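Local structure of bifunctional protein PutA (Bdellovibrio bacteriovorus, 5UR2) at residues 478-490 with 573-587. The protein probably couples both steps of proline breakdown to glutamate, a flavin-dependent proline dehydrogenase being joined in one chain to an NAD-dependent glutamate semialdehyde dehydrogenase. Sequence-based numbering, arbitrary orientation.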
# COMPACT_ATOMS: atom_id res chain seq x y z
N ASP B 478 -12.07 -6.73 38.86
CA ASP B 478 -11.16 -7.40 37.93
C ASP B 478 -10.08 -8.17 38.68
O ASP B 478 -9.67 -9.25 38.24
CB ASP B 478 -10.60 -6.37 36.95
CG ASP B 478 -11.65 -5.93 35.94
OD1 ASP B 478 -12.57 -6.74 35.66
OD2 ASP B 478 -11.59 -4.79 35.45
N ARG B 479 -9.61 -7.65 39.82
CA ARG B 479 -8.71 -8.44 40.66
C ARG B 479 -9.40 -9.73 41.11
O ARG B 479 -8.78 -10.81 41.12
CB ARG B 479 -8.24 -7.63 41.87
CG ARG B 479 -7.43 -6.38 41.51
CD ARG B 479 -6.71 -5.75 42.71
NE ARG B 479 -7.63 -5.36 43.77
CZ ARG B 479 -8.29 -4.19 43.82
NH1 ARG B 479 -8.12 -3.27 42.87
NH2 ARG B 479 -9.11 -3.95 44.83
N GLU B 480 -10.68 -9.65 41.46
CA GLU B 480 -11.40 -10.83 41.94
C GLU B 480 -11.55 -11.88 40.85
O GLU B 480 -11.37 -13.07 41.12
CB GLU B 480 -12.77 -10.42 42.49
CG GLU B 480 -12.70 -9.69 43.81
CD GLU B 480 -14.03 -9.04 44.18
OE1 GLU B 480 -14.88 -8.83 43.29
OE2 GLU B 480 -14.21 -8.75 45.38
N LYS B 481 -11.89 -11.46 39.63
CA LYS B 481 -11.97 -12.39 38.51
C LYS B 481 -10.62 -13.03 38.23
O LYS B 481 -10.55 -14.21 37.87
CB LYS B 481 -12.49 -11.68 37.25
CG LYS B 481 -13.97 -11.34 37.34
CD LYS B 481 -14.49 -10.67 36.08
CE LYS B 481 -15.97 -10.31 36.23
NZ LYS B 481 -16.17 -8.90 36.63
N MET B 482 -9.55 -12.25 38.38
CA MET B 482 -8.21 -12.78 38.16
C MET B 482 -7.89 -13.85 39.19
O MET B 482 -7.40 -14.93 38.85
CB MET B 482 -7.18 -11.65 38.23
CG MET B 482 -5.80 -12.04 37.77
SD MET B 482 -5.85 -12.45 36.00
CE MET B 482 -5.65 -14.23 36.08
N LEU B 483 -8.18 -13.57 40.46
CA LEU B 483 -7.94 -14.54 41.52
C LEU B 483 -8.85 -15.75 41.36
O LEU B 483 -8.45 -16.89 41.62
CB LEU B 483 -8.14 -13.88 42.89
CG LEU B 483 -7.10 -12.82 43.29
CD1 LEU B 483 -7.55 -11.96 44.49
CD2 LEU B 483 -5.82 -13.55 43.67
N LYS B 484 -10.09 -15.53 40.91
CA LYS B 484 -10.96 -16.65 40.63
C LYS B 484 -10.41 -17.51 39.49
O LYS B 484 -10.37 -18.74 39.60
CB LYS B 484 -12.36 -16.13 40.28
CG LYS B 484 -13.38 -17.21 39.99
CD LYS B 484 -14.64 -16.59 39.43
CE LYS B 484 -15.49 -17.65 38.74
NZ LYS B 484 -16.78 -17.10 38.23
N ALA B 485 -9.95 -16.87 38.41
CA ALA B 485 -9.42 -17.62 37.27
C ALA B 485 -8.15 -18.39 37.65
O ALA B 485 -7.94 -19.51 37.18
CB ALA B 485 -9.13 -16.67 36.09
N LEU B 486 -7.29 -17.78 38.47
CA LEU B 486 -6.10 -18.49 38.94
C LEU B 486 -6.47 -19.70 39.78
O LEU B 486 -5.88 -20.77 39.64
CB LEU B 486 -5.19 -17.54 39.73
CG LEU B 486 -4.42 -16.54 38.86
CD1 LEU B 486 -3.97 -15.35 39.68
CD2 LEU B 486 -3.20 -17.20 38.17
N ALA B 487 -7.47 -19.56 40.66
CA ALA B 487 -7.87 -20.70 41.49
C ALA B 487 -8.40 -21.84 40.64
O ALA B 487 -8.06 -23.01 40.87
CB ALA B 487 -8.91 -20.27 42.53
N GLU B 488 -9.24 -21.52 39.65
CA GLU B 488 -9.81 -22.56 38.79
C GLU B 488 -8.75 -23.19 37.92
O GLU B 488 -8.80 -24.40 37.65
CB GLU B 488 -10.93 -21.98 37.93
CG GLU B 488 -12.11 -21.56 38.78
CD GLU B 488 -13.22 -20.91 38.00
OE1 GLU B 488 -13.07 -20.69 36.79
OE2 GLU B 488 -14.26 -20.61 38.63
N ALA B 489 -7.79 -22.40 37.44
CA ALA B 489 -6.71 -22.98 36.65
C ALA B 489 -5.90 -23.95 37.50
O ALA B 489 -5.68 -25.11 37.11
CB ALA B 489 -5.82 -21.89 36.07
N LYS B 490 -5.49 -23.52 38.70
CA LYS B 490 -4.66 -24.36 39.55
C LYS B 490 -5.36 -25.68 39.88
O LYS B 490 -4.74 -26.75 39.87
CB LYS B 490 -4.30 -23.61 40.84
CG LYS B 490 -3.26 -22.54 40.63
CD LYS B 490 -3.35 -21.43 41.68
CE LYS B 490 -2.87 -21.88 43.03
NZ LYS B 490 -1.37 -21.74 43.08
N PHE B 573 -9.78 -13.62 31.33
CA PHE B 573 -9.16 -13.98 32.60
C PHE B 573 -8.63 -15.41 32.59
O PHE B 573 -7.56 -15.68 33.15
CB PHE B 573 -10.15 -13.76 33.75
CG PHE B 573 -10.43 -12.31 34.01
CD1 PHE B 573 -9.56 -11.57 34.79
CD2 PHE B 573 -11.51 -11.68 33.43
CE1 PHE B 573 -9.78 -10.23 35.00
CE2 PHE B 573 -11.75 -10.34 33.65
CZ PHE B 573 -10.88 -9.61 34.43
N LYS B 574 -9.36 -16.33 31.96
CA LYS B 574 -8.89 -17.71 31.88
C LYS B 574 -7.59 -17.78 31.07
O LYS B 574 -6.67 -18.55 31.40
CB LYS B 574 -9.99 -18.59 31.29
CG LYS B 574 -9.76 -20.09 31.36
CD LYS B 574 -10.94 -20.88 30.77
CE LYS B 574 -10.72 -22.40 30.89
NZ LYS B 574 -9.70 -22.95 29.95
N LEU B 575 -7.48 -16.94 30.03
CA LEU B 575 -6.28 -16.91 29.20
C LEU B 575 -5.11 -16.30 29.94
O LEU B 575 -3.97 -16.76 29.79
CB LEU B 575 -6.56 -16.15 27.90
CG LEU B 575 -7.59 -16.81 26.99
CD1 LEU B 575 -7.97 -15.92 25.81
CD2 LEU B 575 -7.04 -18.15 26.51
N ILE B 576 -5.35 -15.27 30.74
CA ILE B 576 -4.27 -14.71 31.56
C ILE B 576 -3.74 -15.77 32.52
O ILE B 576 -2.53 -16.00 32.61
CB ILE B 576 -4.73 -13.47 32.32
CG1 ILE B 576 -4.99 -12.32 31.36
CG2 ILE B 576 -3.70 -13.06 33.37
CD1 ILE B 576 -5.63 -11.10 32.02
N ALA B 577 -4.65 -16.42 33.23
CA ALA B 577 -4.22 -17.37 34.26
C ALA B 577 -3.32 -18.45 33.67
O ALA B 577 -2.31 -18.82 34.29
CB ALA B 577 -5.44 -17.99 34.94
N THR B 578 -3.62 -18.93 32.46
CA THR B 578 -2.79 -19.96 31.84
C THR B 578 -1.36 -19.46 31.64
O THR B 578 -0.39 -20.21 31.86
CB THR B 578 -3.38 -20.41 30.51
OG1 THR B 578 -4.74 -20.78 30.70
CG2 THR B 578 -2.57 -21.62 29.93
N GLN B 579 -1.22 -18.23 31.17
CA GLN B 579 0.10 -17.66 30.94
C GLN B 579 0.82 -17.40 32.26
O GLN B 579 2.05 -17.57 32.35
CB GLN B 579 -0.01 -16.38 30.13
CG GLN B 579 -0.70 -16.59 28.81
CD GLN B 579 -0.35 -15.49 27.85
OE1 GLN B 579 0.57 -14.71 28.10
NE2 GLN B 579 -1.09 -15.40 26.74
N VAL B 580 0.10 -16.97 33.28
CA VAL B 580 0.73 -16.77 34.59
C VAL B 580 1.34 -18.08 35.08
O VAL B 580 2.50 -18.12 35.51
CB VAL B 580 -0.28 -16.20 35.60
CG1 VAL B 580 0.26 -16.31 37.03
CG2 VAL B 580 -0.59 -14.76 35.25
N LEU B 581 0.59 -19.18 34.98
CA LEU B 581 1.03 -20.43 35.59
C LEU B 581 2.02 -21.20 34.71
O LEU B 581 3.00 -21.74 35.23
CB LEU B 581 -0.18 -21.30 35.93
CG LEU B 581 -1.14 -20.79 37.02
CD1 LEU B 581 -2.38 -21.65 37.09
CD2 LEU B 581 -0.42 -20.81 38.36
N GLU B 582 1.78 -21.27 33.39
CA GLU B 582 2.64 -22.10 32.55
C GLU B 582 3.93 -21.40 32.15
O GLU B 582 4.97 -22.04 32.04
CB GLU B 582 1.90 -22.54 31.28
CG GLU B 582 2.68 -23.55 30.47
CD GLU B 582 2.10 -23.82 29.09
OE1 GLU B 582 1.34 -22.99 28.57
OE2 GLU B 582 2.40 -24.89 28.51
N VAL B 583 3.88 -20.08 31.93
CA VAL B 583 5.03 -19.36 31.39
C VAL B 583 5.67 -18.41 32.40
O VAL B 583 6.76 -17.88 32.13
CB VAL B 583 4.64 -18.61 30.10
CG1 VAL B 583 5.86 -18.18 29.32
CG2 VAL B 583 3.77 -19.48 29.23
N GLY B 584 5.06 -18.20 33.57
CA GLY B 584 5.61 -17.26 34.54
C GLY B 584 5.39 -15.80 34.19
O GLY B 584 6.10 -14.93 34.70
N LYS B 585 4.42 -15.51 33.34
CA LYS B 585 4.16 -14.12 32.96
C LYS B 585 3.43 -13.41 34.09
O LYS B 585 2.37 -13.87 34.52
CB LYS B 585 3.36 -14.10 31.67
CG LYS B 585 4.19 -14.60 30.47
CD LYS B 585 3.70 -14.11 29.11
CE LYS B 585 4.10 -12.69 28.80
NZ LYS B 585 3.75 -12.33 27.40
N PRO B 586 3.96 -12.29 34.61
CA PRO B 586 3.21 -11.51 35.62
C PRO B 586 1.87 -11.05 35.07
O PRO B 586 1.68 -10.94 33.85
CB PRO B 586 4.13 -10.32 35.90
CG PRO B 586 5.51 -10.81 35.52
CD PRO B 586 5.30 -11.74 34.36
N TRP B 587 0.93 -10.77 35.99
CA TRP B 587 -0.45 -10.43 35.64
C TRP B 587 -0.56 -9.46 34.46
O TRP B 587 -1.27 -9.73 33.48
CB TRP B 587 -1.20 -9.82 36.83
CG TRP B 587 -1.56 -10.74 37.98
CD1 TRP B 587 -0.96 -11.93 38.31
CD2 TRP B 587 -2.61 -10.54 38.93
NE1 TRP B 587 -1.58 -12.46 39.42
CE2 TRP B 587 -2.59 -11.63 39.82
CE3 TRP B 587 -3.57 -9.54 39.11
CZ2 TRP B 587 -3.49 -11.74 40.88
CZ3 TRP B 587 -4.45 -9.65 40.17
CH2 TRP B 587 -4.41 -10.74 41.03
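Phe573 lays one face of its ring on Lys481, whose CB stands 3.6 Å from the ring centroid, almost on the normal; the sulfur of Met482 lies at the ring's edge. Trp587 receives Met482 on a face, CG being 3.5 Å from the centroid of the six-membered ring, while Leu483 CD2 reaches the indole edge near its plane. Phe573 belongs to a knobs-into-holes packing of helix 476-491 on helix 572-583 of the aldehyde dehydrogenase part; the axes of segments 478-490 and 573-583 approach to 8.4 Å and cross at -59°. Trp587, starting helix 587-611, adds a wall to the holes holding Met482 and Leu486. Met482 CG, anti to the backbone N (chi1 -170°), is set down over the six-membered ring, and a bend at chi2 turns SD away to meet Ile576 CG2 at 3.5 Å. The same sulfur makes Met-aromatic contacts with Phe573 and, more distantly, above the indole face. The alanines let the backbones come close, Leu486 CA and Ala577 CA being 5.2 Å apart. Leu486 divides its branches, CD1 against the indole and CD2 against Val580 CG1. No hydrogen bond crosses between the segments; Trp587 NE1 donates to the backbone O of Glu813, whose carboxylate forms a salt bridge with Lys490 NZ. At the C-terminal end of helix 476-491, Leu581 CD1 packs 3.6 Å from Ala489 CB and 3.8 Å from Lys490 CG.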